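Local coordinates for adenylate isopentenyltransferase (Humulus lupulus, PDB 3A8T), which catalyses the transfer of an isopentenyl group from dimethylallyl diphosphate to ATP, ADP or AMP, a step of cytokinin biosynthesis in hop, at residues His144-Asp149 and Leu171-Cys176; Leu56-Ala61 and Gly93-His98; Phe237-Glu242 and Phe264-Arg269; Thr302-Ala307 and Glu319-Gln324. All coordinates share one frame; numbering follows the deposited sequence.

Interaction 1. Residues His144-Asp149 and Leu171-Cys176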
# COMPACT_ATOMS: atom_id res chain seq x y z
N HIS A 144 -10.44 8.40 4.81
CA HIS A 144 -11.46 9.11 5.60
C HIS A 144 -11.27 10.63 5.63
O HIS A 144 -12.20 11.39 5.39
CB HIS A 144 -11.53 8.52 7.02
CG HIS A 144 -12.00 9.48 8.07
ND1 HIS A 144 -11.15 10.39 8.68
CD2 HIS A 144 -13.22 9.71 8.59
CE1 HIS A 144 -11.83 11.14 9.53
NE2 HIS A 144 -13.09 10.74 9.49
N ALA A 145 -10.06 11.08 5.92
CA ALA A 145 -9.79 12.51 5.95
C ALA A 145 -10.24 13.16 4.64
O ALA A 145 -10.90 14.20 4.65
CB ALA A 145 -8.31 12.77 6.16
N LEU A 146 -9.89 12.52 3.53
CA LEU A 146 -10.24 13.06 2.23
C LEU A 146 -11.71 13.05 1.89
O LEU A 146 -12.21 14.04 1.39
CB LEU A 146 -9.50 12.31 1.12
CG LEU A 146 -9.98 12.65 -0.30
CD1 LEU A 146 -9.51 14.07 -0.68
CD2 LEU A 146 -9.42 11.67 -1.28
N LEU A 147 -12.41 11.96 2.19
CA LEU A 147 -13.81 11.80 1.83
C LEU A 147 -14.89 12.49 2.66
O LEU A 147 -15.94 12.82 2.10
CB LEU A 147 -14.15 10.31 1.72
CG LEU A 147 -13.40 9.47 0.66
CD1 LEU A 147 -14.04 8.10 0.56
CD2 LEU A 147 -13.45 10.15 -0.68
N VAL A 148 -14.70 12.71 3.96
CA VAL A 148 -15.76 13.36 4.74
C VAL A 148 -16.12 14.82 4.35
O VAL A 148 -15.38 15.54 3.68
CB VAL A 148 -15.51 13.34 6.30
CG1 VAL A 148 -15.54 11.90 6.84
CG2 VAL A 148 -14.23 14.05 6.64
N ASP A 149 -17.30 15.22 4.78
CA ASP A 149 -17.80 16.55 4.54
C ASP A 149 -17.08 17.59 5.38
O ASP A 149 -16.74 18.66 4.91
CB ASP A 149 -19.29 16.58 4.81
CG ASP A 149 -20.05 17.15 3.66
OD1 ASP A 149 -19.57 18.20 3.14
OD2 ASP A 149 -21.09 16.55 3.29
N LEU A 171 -20.46 12.25 3.13
CA LEU A 171 -19.37 12.29 2.14
C LEU A 171 -19.34 13.46 1.14
O LEU A 171 -20.32 13.95 0.65
CB LEU A 171 -19.26 10.96 1.39
CG LEU A 171 -19.05 9.72 2.29
CD1 LEU A 171 -18.82 8.54 1.42
CD2 LEU A 171 -17.92 9.86 3.23
N ARG A 172 -18.13 13.92 0.92
CA ARG A 172 -17.83 15.03 0.06
C ARG A 172 -18.11 14.68 -1.38
O ARG A 172 -18.52 15.53 -2.15
CB ARG A 172 -16.36 15.34 0.24
CG ARG A 172 -15.99 16.75 0.17
CD ARG A 172 -14.69 16.88 0.91
NE ARG A 172 -13.85 17.87 0.27
CZ ARG A 172 -12.54 17.77 0.20
NH1 ARG A 172 -11.93 16.73 0.73
NH2 ARG A 172 -11.84 18.72 -0.40
N TYR A 173 -17.89 13.42 -1.75
CA TYR A 173 -18.08 13.03 -3.12
C TYR A 173 -19.17 11.98 -3.31
O TYR A 173 -19.78 11.49 -2.39
CB TYR A 173 -16.77 12.47 -3.67
CG TYR A 173 -15.58 13.36 -3.48
CD1 TYR A 173 -15.40 14.50 -4.25
CD2 TYR A 173 -14.66 13.10 -2.46
CE1 TYR A 173 -14.31 15.37 -4.00
CE2 TYR A 173 -13.60 13.95 -2.21
CZ TYR A 173 -13.42 15.08 -2.97
OH TYR A 173 -12.33 15.86 -2.72
N ASP A 174 -19.38 11.65 -4.57
CA ASP A 174 -20.31 10.63 -4.96
C ASP A 174 -19.37 9.43 -5.16
O ASP A 174 -18.77 9.26 -6.23
CB ASP A 174 -20.94 11.04 -6.29
CG ASP A 174 -21.87 10.00 -6.83
OD1 ASP A 174 -22.38 9.19 -6.02
OD2 ASP A 174 -22.11 10.03 -8.06
N CYS A 175 -19.25 8.61 -4.13
CA CYS A 175 -18.33 7.47 -4.16
C CYS A 175 -18.84 6.10 -4.57
O CYS A 175 -19.98 5.74 -4.33
CB CYS A 175 -17.70 7.30 -2.78
SG CYS A 175 -16.89 8.69 -2.12
N CYS A 176 -17.95 5.32 -5.18
CA CYS A 176 -18.21 3.93 -5.52
C CYS A 176 -17.00 3.30 -4.82
O CYS A 176 -15.87 3.72 -5.02
CB CYS A 176 -18.15 3.67 -7.03
SG CYS A 176 -18.29 1.91 -7.47

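Interaction 2. Residues Leu56-Ala61 and Gly93-His98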
# COMPACT_ATOMS: atom_id res chain seq x y z
N LEU A 56 -5.68 -3.63 -10.05
CA LEU A 56 -7.03 -3.45 -10.49
C LEU A 56 -7.23 -2.06 -11.08
O LEU A 56 -7.91 -1.91 -12.10
CB LEU A 56 -7.99 -3.73 -9.35
CG LEU A 56 -9.45 -3.48 -9.64
CD1 LEU A 56 -9.93 -4.26 -10.77
CD2 LEU A 56 -10.22 -3.82 -8.46
N SER A 57 -6.59 -1.06 -10.46
CA SER A 57 -6.74 0.31 -10.93
C SER A 57 -6.21 0.44 -12.33
O SER A 57 -6.77 1.20 -13.14
CB SER A 57 -6.02 1.30 -10.01
OG SER A 57 -4.62 1.18 -10.04
N ILE A 58 -5.16 -0.32 -12.62
CA ILE A 58 -4.58 -0.29 -13.95
C ILE A 58 -5.43 -1.09 -14.93
O ILE A 58 -5.66 -0.66 -16.01
CB ILE A 58 -3.12 -0.79 -13.96
CG1 ILE A 58 -2.29 -0.04 -12.93
CG2 ILE A 58 -2.52 -0.56 -15.39
CD1 ILE A 58 -2.41 1.46 -12.98
N ASP A 59 -5.92 -2.24 -14.54
CA ASP A 59 -6.79 -2.99 -15.44
C ASP A 59 -8.04 -2.19 -15.82
O ASP A 59 -8.46 -2.20 -16.95
CB ASP A 59 -7.23 -4.32 -14.81
CG ASP A 59 -6.09 -5.38 -14.75
OD1 ASP A 59 -5.19 -5.36 -15.63
OD2 ASP A 59 -6.11 -6.26 -13.85
N LEU A 60 -8.62 -1.49 -14.88
CA LEU A 60 -9.81 -0.70 -15.15
C LEU A 60 -9.55 0.44 -16.11
O LEU A 60 -10.46 0.93 -16.73
CB LEU A 60 -10.36 -0.10 -13.83
CG LEU A 60 -11.05 -1.07 -12.83
CD1 LEU A 60 -11.25 -0.40 -11.53
CD2 LEU A 60 -12.43 -1.55 -13.36
N ALA A 61 -8.29 0.86 -16.24
CA ALA A 61 -7.94 1.98 -17.10
C ALA A 61 -8.06 1.56 -18.53
O ALA A 61 -8.26 2.40 -19.39
CB ALA A 61 -6.49 2.48 -16.80
N GLY A 93 0.97 1.28 -16.98
CA GLY A 93 0.34 1.33 -18.30
C GLY A 93 0.09 2.70 -18.87
O GLY A 93 -0.77 2.91 -19.69
N GLY A 94 0.88 3.66 -18.43
CA GLY A 94 0.72 4.98 -18.96
C GLY A 94 -0.35 5.68 -18.20
O GLY A 94 -0.73 6.78 -18.55
N VAL A 95 -0.87 5.06 -17.16
CA VAL A 95 -1.91 5.78 -16.39
C VAL A 95 -1.31 6.90 -15.56
O VAL A 95 -0.26 6.73 -14.96
CB VAL A 95 -2.68 4.83 -15.47
CG1 VAL A 95 -3.66 5.57 -14.62
CG2 VAL A 95 -3.36 3.79 -16.32
N PRO A 96 -1.96 8.07 -15.50
CA PRO A 96 -1.37 9.16 -14.67
C PRO A 96 -1.58 8.95 -13.17
O PRO A 96 -2.67 8.65 -12.74
CB PRO A 96 -2.07 10.41 -15.18
CG PRO A 96 -2.56 9.97 -16.63
CD PRO A 96 -3.05 8.60 -16.34
N HIS A 97 -0.54 9.05 -12.36
CA HIS A 97 -0.71 8.87 -10.92
C HIS A 97 -0.41 10.14 -10.17
O HIS A 97 0.45 10.90 -10.60
CB HIS A 97 0.21 7.75 -10.35
CG HIS A 97 -0.17 6.39 -10.81
ND1 HIS A 97 -0.44 5.35 -9.94
CD2 HIS A 97 -0.40 5.90 -12.05
CE1 HIS A 97 -0.82 4.29 -10.63
NE2 HIS A 97 -0.81 4.60 -11.91
N HIS A 98 -1.10 10.34 -9.05
CA HIS A 98 -0.93 11.49 -8.18
C HIS A 98 -0.70 11.07 -6.72
O HIS A 98 -1.15 10.03 -6.29
CB HIS A 98 -2.17 12.36 -8.28
CG HIS A 98 -2.60 12.62 -9.68
ND1 HIS A 98 -2.17 13.72 -10.40
CD2 HIS A 98 -3.40 11.91 -10.52
CE1 HIS A 98 -2.69 13.68 -11.61
NE2 HIS A 98 -3.44 12.59 -11.71

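Interaction 3. Residues Phe237-Glu242 and Phe264-Arg269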
# COMPACT_ATOMS: atom_id res chain seq x y z
N PHE A 237 15.00 -3.75 10.09
CA PHE A 237 16.40 -3.81 9.72
C PHE A 237 17.29 -2.91 10.51
O PHE A 237 18.47 -3.20 10.64
CB PHE A 237 16.60 -3.67 8.20
CG PHE A 237 16.60 -5.03 7.51
CD1 PHE A 237 17.64 -5.95 7.77
CD2 PHE A 237 15.49 -5.46 6.75
CE1 PHE A 237 17.57 -7.28 7.30
CE2 PHE A 237 15.42 -6.77 6.27
CZ PHE A 237 16.45 -7.69 6.55
N ASP A 238 16.76 -1.82 11.06
CA ASP A 238 17.59 -0.93 11.92
C ASP A 238 18.11 -1.77 13.10
O ASP A 238 19.26 -1.64 13.56
CB ASP A 238 16.79 0.28 12.45
CG ASP A 238 16.56 1.35 11.38
OD1 ASP A 238 17.21 1.29 10.30
OD2 ASP A 238 15.73 2.27 11.60
N ARG A 239 17.28 -2.68 13.59
CA ARG A 239 17.70 -3.52 14.70
C ARG A 239 18.89 -4.37 14.22
O ARG A 239 19.87 -4.52 14.92
CB ARG A 239 16.52 -4.37 15.11
CG ARG A 239 16.73 -5.28 16.29
CD ARG A 239 15.39 -5.45 17.01
NE ARG A 239 15.57 -6.42 18.06
CZ ARG A 239 16.25 -6.18 19.16
NH1 ARG A 239 16.80 -4.99 19.37
NH2 ARG A 239 16.47 -7.15 20.01
N TYR A 240 18.81 -4.90 13.01
CA TYR A 240 19.90 -5.68 12.44
C TYR A 240 21.13 -4.82 12.19
O TYR A 240 22.21 -5.17 12.59
CB TYR A 240 19.45 -6.31 11.14
CG TYR A 240 20.54 -6.98 10.40
CD1 TYR A 240 20.89 -8.30 10.67
CD2 TYR A 240 21.24 -6.31 9.42
CE1 TYR A 240 21.89 -8.95 9.98
CE2 TYR A 240 22.25 -6.96 8.71
CZ TYR A 240 22.57 -8.28 8.99
OH TYR A 240 23.54 -8.90 8.25
N PHE A 241 20.98 -3.68 11.53
CA PHE A 241 22.14 -2.84 11.26
C PHE A 241 22.75 -2.32 12.59
O PHE A 241 23.90 -1.93 12.66
CB PHE A 241 21.74 -1.63 10.38
CG PHE A 241 21.23 -2.01 9.02
CD1 PHE A 241 21.96 -2.83 8.18
CD2 PHE A 241 20.02 -1.49 8.55
CE1 PHE A 241 21.49 -3.14 6.88
CE2 PHE A 241 19.56 -1.81 7.22
CZ PHE A 241 20.29 -2.62 6.42
N GLU A 242 21.97 -2.30 13.65
CA GLU A 242 22.48 -1.86 14.94
C GLU A 242 23.73 -2.63 15.23
O GLU A 242 24.78 -2.08 15.57
CB GLU A 242 21.46 -2.14 16.05
CG GLU A 242 21.82 -1.37 17.29
CD GLU A 242 22.14 0.06 16.93
OE1 GLU A 242 23.17 0.60 17.40
OE2 GLU A 242 21.36 0.66 16.16
N PHE A 264 19.61 -11.59 11.09
CA PHE A 264 19.02 -11.39 9.78
C PHE A 264 17.65 -12.06 9.71
O PHE A 264 16.64 -11.47 9.32
CB PHE A 264 19.91 -12.01 8.72
CG PHE A 264 19.55 -11.57 7.35
CD1 PHE A 264 19.97 -10.32 6.88
CD2 PHE A 264 18.68 -12.34 6.57
CE1 PHE A 264 19.53 -9.84 5.69
CE2 PHE A 264 18.22 -11.87 5.37
CZ PHE A 264 18.64 -10.62 4.92
N GLU A 265 17.67 -13.33 10.06
CA GLU A 265 16.52 -14.18 10.05
C GLU A 265 15.42 -13.56 10.88
O GLU A 265 14.28 -13.52 10.44
CB GLU A 265 16.97 -15.55 10.57
CG GLU A 265 15.91 -16.63 10.74
CD GLU A 265 16.48 -17.94 11.41
OE1 GLU A 265 15.68 -18.89 11.69
OE2 GLU A 265 17.72 -18.01 11.66
N GLU A 266 15.77 -13.07 12.06
CA GLU A 266 14.82 -12.44 12.98
C GLU A 266 14.22 -11.16 12.34
O GLU A 266 13.04 -10.89 12.48
CB GLU A 266 15.50 -12.08 14.34
CG GLU A 266 15.06 -10.71 14.88
CD GLU A 266 15.50 -10.35 16.34
OE1 GLU A 266 16.68 -9.96 16.56
OE2 GLU A 266 14.63 -10.44 17.25
N ALA A 267 15.04 -10.36 11.68
CA ALA A 267 14.54 -9.16 11.05
C ALA A 267 13.47 -9.60 10.02
O ALA A 267 12.33 -9.09 10.02
CB ALA A 267 15.68 -8.43 10.41
N VAL A 268 13.82 -10.59 9.18
CA VAL A 268 12.87 -11.06 8.19
C VAL A 268 11.55 -11.57 8.72
O VAL A 268 10.54 -11.24 8.14
CB VAL A 268 13.45 -12.12 7.28
CG1 VAL A 268 12.38 -12.55 6.26
CG2 VAL A 268 14.67 -11.58 6.54
N ARG A 269 11.55 -12.36 9.80
CA ARG A 269 10.29 -12.88 10.39
C ARG A 269 9.50 -11.73 10.96
O ARG A 269 8.28 -11.72 10.91
CB ARG A 269 10.49 -13.81 11.61
CG ARG A 269 11.36 -15.02 11.45
CD ARG A 269 11.68 -15.67 12.82
NE ARG A 269 10.56 -16.42 13.42
CZ ARG A 269 10.68 -17.27 14.47
NH1 ARG A 269 11.87 -17.49 15.04
NH2 ARG A 269 9.60 -17.94 14.92

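Interaction 4. Residues Thr302-Ala307 and Glu319-Gln324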
# COMPACT_ATOMS: atom_id res chain seq x y z
N THR A 302 -9.46 -14.09 -3.43
CA THR A 302 -8.79 -15.26 -2.84
C THR A 302 -8.20 -16.33 -3.76
O THR A 302 -7.08 -16.69 -3.60
CB THR A 302 -9.68 -15.93 -1.81
OG1 THR A 302 -10.04 -14.96 -0.80
CG2 THR A 302 -8.94 -17.12 -1.17
N GLU A 303 -8.94 -16.81 -4.74
CA GLU A 303 -8.40 -17.82 -5.58
C GLU A 303 -7.37 -17.28 -6.52
O GLU A 303 -6.55 -18.05 -7.07
CB GLU A 303 -9.50 -18.47 -6.40
CG GLU A 303 -10.57 -19.15 -5.54
CD GLU A 303 -10.02 -20.23 -4.63
OE1 GLU A 303 -9.18 -21.04 -5.11
OE2 GLU A 303 -10.44 -20.28 -3.45
N SER A 304 -7.42 -15.98 -6.75
CA SER A 304 -6.47 -15.33 -7.64
C SER A 304 -5.13 -15.36 -6.96
O SER A 304 -4.12 -15.61 -7.59
CB SER A 304 -6.86 -13.86 -7.92
OG SER A 304 -8.03 -13.71 -8.71
N PHE A 305 -5.15 -15.08 -5.66
CA PHE A 305 -3.96 -15.05 -4.85
C PHE A 305 -3.38 -16.44 -4.61
O PHE A 305 -2.14 -16.62 -4.69
CB PHE A 305 -4.26 -14.31 -3.54
CG PHE A 305 -4.32 -12.83 -3.71
CD1 PHE A 305 -3.27 -12.03 -3.33
CD2 PHE A 305 -5.37 -12.24 -4.41
CE1 PHE A 305 -3.25 -10.66 -3.65
CE2 PHE A 305 -5.35 -10.88 -4.73
CZ PHE A 305 -4.29 -10.09 -4.35
N ARG A 306 -4.26 -17.40 -4.34
CA ARG A 306 -3.87 -18.80 -4.13
C ARG A 306 -3.08 -19.19 -5.38
O ARG A 306 -1.93 -19.62 -5.29
CB ARG A 306 -5.12 -19.69 -4.03
CG ARG A 306 -5.16 -20.71 -2.92
CD ARG A 306 -6.53 -21.48 -2.90
NE ARG A 306 -7.48 -21.02 -1.87
CZ ARG A 306 -7.20 -21.11 -0.57
NH1 ARG A 306 -6.04 -21.63 -0.20
NH2 ARG A 306 -8.04 -20.65 0.34
N ALA A 307 -3.69 -19.01 -6.54
CA ALA A 307 -3.02 -19.32 -7.81
C ALA A 307 -1.75 -18.47 -8.00
O ALA A 307 -0.76 -18.92 -8.55
CB ALA A 307 -3.97 -19.09 -8.94
N GLU A 319 -6.17 -15.47 -15.36
CA GLU A 319 -7.45 -16.00 -15.76
C GLU A 319 -8.51 -15.77 -14.67
O GLU A 319 -9.61 -15.28 -14.94
CB GLU A 319 -7.34 -17.52 -16.05
CG GLU A 319 -6.60 -17.90 -17.34
CD GLU A 319 -6.84 -19.38 -17.80
OE1 GLU A 319 -6.39 -19.75 -18.92
OE2 GLU A 319 -7.48 -20.18 -17.05
N ILE A 320 -8.15 -16.15 -13.46
CA ILE A 320 -9.01 -16.11 -12.29
C ILE A 320 -9.40 -14.71 -11.92
O ILE A 320 -10.56 -14.41 -11.74
CB ILE A 320 -8.31 -16.86 -11.12
CG1 ILE A 320 -8.15 -18.37 -11.54
CG2 ILE A 320 -9.09 -16.69 -9.86
CD1 ILE A 320 -6.96 -19.15 -11.02
N TRP A 321 -8.40 -13.87 -11.83
CA TRP A 321 -8.59 -12.47 -11.54
C TRP A 321 -9.50 -11.78 -12.58
O TRP A 321 -10.35 -10.97 -12.25
CB TRP A 321 -7.18 -11.85 -11.51
CG TRP A 321 -7.11 -10.37 -11.40
CD1 TRP A 321 -7.02 -9.46 -12.43
CD2 TRP A 321 -7.02 -9.61 -10.20
NE1 TRP A 321 -6.85 -8.20 -11.93
CE2 TRP A 321 -6.86 -8.26 -10.57
CE3 TRP A 321 -7.07 -9.94 -8.84
CZ2 TRP A 321 -6.74 -7.25 -9.62
CZ3 TRP A 321 -6.95 -8.94 -7.91
CH2 TRP A 321 -6.78 -7.61 -8.30
N GLU A 322 -9.33 -12.13 -13.84
CA GLU A 322 -10.09 -11.54 -14.92
C GLU A 322 -11.54 -11.83 -14.65
O GLU A 322 -12.36 -10.94 -14.62
CB GLU A 322 -9.65 -12.15 -16.26
CG GLU A 322 -9.58 -11.12 -17.41
CD GLU A 322 -8.27 -11.17 -18.26
OE1 GLU A 322 -8.10 -12.16 -19.01
OE2 GLU A 322 -7.42 -10.21 -18.18
N LYS A 323 -11.84 -13.11 -14.39
CA LYS A 323 -13.20 -13.56 -14.12
C LYS A 323 -13.74 -13.17 -12.76
O LYS A 323 -14.86 -12.71 -12.67
CB LYS A 323 -13.29 -15.09 -14.24
CG LYS A 323 -13.04 -15.63 -15.62
CD LYS A 323 -12.94 -17.16 -15.68
CE LYS A 323 -14.24 -17.89 -15.18
NZ LYS A 323 -15.51 -17.64 -15.98
N GLN A 324 -12.96 -13.35 -11.72
CA GLN A 324 -13.48 -13.07 -10.38
C GLN A 324 -13.39 -11.68 -9.81
O GLN A 324 -14.17 -11.31 -8.93
CB GLN A 324 -12.88 -14.07 -9.38
CG GLN A 324 -13.13 -15.53 -9.76
CD GLN A 324 -12.80 -16.54 -8.65
OE1 GLN A 324 -13.29 -17.66 -8.67
NE2 GLN A 324 -11.97 -16.13 -7.67

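Interaction 1. Residues His144-Asp149 and Leu171-Cys176
With CG set anti to its carbonyl carbon (chi1 -61°), Leu147 places its two methyls against the residues entering strand 174-181: CD2 lies at the edge of the Tyr173 ring, 3.7 Å from CD2 of that tyrosine, and CD1 rests 4.0 Å from Cys175 SG. Leu171 folds its CD2 back to lie 4.1 Å from Leu147 CB. Arg172 follows a different course, its chain bent at chi3 (144°), which carries the guanidinium past the end of helix 140-147 to Leu146. There NH1 donates to Leu146 O at 2.8 Å; the bond lies in the carbonyl plane but is bent at the hydrogen, 133°. The next carbonyl along is taken by the backbone, for Arg172 N donates to Leu147 O at 2.7 Å. Two successive carbonyls of the last helical turn are thus bound by one residue, a main-chain N-H for one and a side-chain N-H for the other. The guanidinium is further covered on one face by its neighbour Tyr173, whose OH stands 3.5 Å above the plane, over its centre. Arg116 of helix 112-128 also bonds to Ala145 O and Val148 O; the carbonyls at the helix C-terminus would probably offset the closeness of the two arginines. Val148 and Leu171 form a single beta bridge just where the helix is left. Helix C-terminus, isolated bridge and incoming strand, with Leu147 also packed on Leu42 and Val44 of the adjacent strand, make a helix-to-sheet junction of the parallel alpha/beta P-loop fold.

Interaction 2. Residues Leu56-Ala61 and Gly93-His98
The last turns of helix 53-61 face a loop that leads into the short edge strand 97-98, and the two backbones come nearest at Ile58 and Gly93, 6.8 Å between their CA atoms. Gly93 and Gly94, both with positive phi, run on into Val95. Apolar side-chain contacts carry most of the join. Val95 points at the helix, and its CG2 presses on Ala61 CB at 3.4 Å, a tight methyl-to-methyl contact. The same CG2 lies 4.2 Å from Ile58 CD1. With CG1 anti to the carbonyl carbon (chi1 -52°), Ile58 brings its CD1 to the edge of the His97 imidazole, close to the ring plane, while its other branch, CG2, approaches Gly93 N at 4.3 Å. Ile87 touches both Ile58 and His97 and extends this small apolar patch. Within the sheet, His98 makes backbone hydrogen bonds with Val68 and Asn70 of the neighbouring chain segment. Helix 53-61 starts with the ATP-binding Lys53 and Ser54, at the end of the Walker A loop. This surface contact therefore joins the edge strand, and the loop before it, to the helix that follows the P-loop in a parallel, helix-flanked sheet.

Interaction 3. Residues Phe237-Glu242 and Phe264-Arg269
An antiparallel helix pair outside the central sheet is closed here by an aromatic cluster of Phe237, Tyr240 and Phe264. The axes of 237-242 and 264-269 run at 169° to each other, 9.0 Å apart at closest. Phe264 presents the edge of its ring to the face of Tyr240 in a T-shaped pair, the planes at 86° and the centroids 5.5 Å apart. Tyr240 has CG anti to the backbone N (chi1 173°), a torsion that carries its ring across to the backbone of Phe264, where CD1 lies 3.6 Å from Phe264 N. Phe237 meets the same phenylalanine obliquely, CE1 to CE1 at 3.6 Å. One face of the Phe237 ring receives the methyl of Ala267, CB 4.1 Å from the centroid, as a CH-pi contact. Replacing Tyr240 by an alanine would probably strip the Phe264 edge of the ring it points at and open a gap between the helices. Outside this apolar seam, Arg239 and Glu266 bring opposite charges to 4.0 Å between NE and OE1, but the oxygen stands well off the guanidinium plane and no salt bridge forms. Phe204 extends the cluster by an edge-to-face pairing with Phe237. Ala267 against the Phe237 face, with Arg239 and Glu266 at the exposed margin, gives a close-packed antiparallel helix pair in the helical part of the enzyme.

Interaction 4. Residues Thr302-Ala307 and Glu319-Gln324
Trp321 and Phe305 lie side by side and point the same way from their helices, Phe305 CE2 coming obliquely to Trp321 CZ3 at 4.1 Å, while Ser304 OG sits at the edge of the indole, in its plane. They belong to an antiparallel helical hairpin in which helix 302-309, just after the last strand of the sheet, packs on helix 315-338; the axes of 302-307 and 319-324 run at 174°, 8.4 Å apart at closest. Beyond the hairpin, Phe305 meets Tyr190 edge-to-face and the indole NE1 bonds to Asp59 of the helix after the P-loop. Ser304 marks the closest backbone approach, its CA 5.3 Å from that of Trp321. Although its OG is only 3.1 Å from Trp321 N, the angle is too poor for a hydrogen bond. Ile320 packs between the helices with two branches. CG2, anti to the backbone N, lies against Ser304 OG at 3.4 Å and against Glu303 CB, whereas CD1 reaches on to Ala307. Were Ile320 cut back to alanine, Ala307 CB and Glu303 CB would probably both lose their apolar partner. Glu303 bends away at chi2 (-59°) to a weak salt bridge with Arg306 of its own helix, leaving its CB to meet the Gln324 amide. At the far end of the seam, Ala307 CB and Ile320 CD1 touch methyl to methyl at 3.6 Å.

Along the chain the contacts close one after another, in the order 2, 1, 3, 4. Interactions 1 and 2 both reach the six-stranded parallel sheet, their centres 21 Å apart: one at the entrance to strand 174-181, the other at the outermost strand 97-98. Interaction 4 follows the opposite outermost strand, 296-300, yet it touches interaction 2, where Leu56 CB packs on Trp321 CZ2 at 3.7 Å beside the bond to Asp59. The C-terminal hairpin, which contains the ATP-binding Lys323, is thereby tied to the helix that follows the P-loop. Interaction 3 stands apart, about 40 Å from interaction 1 between centres and across the chain's centre, in helices 234-243 and 257-289, outside the sheet.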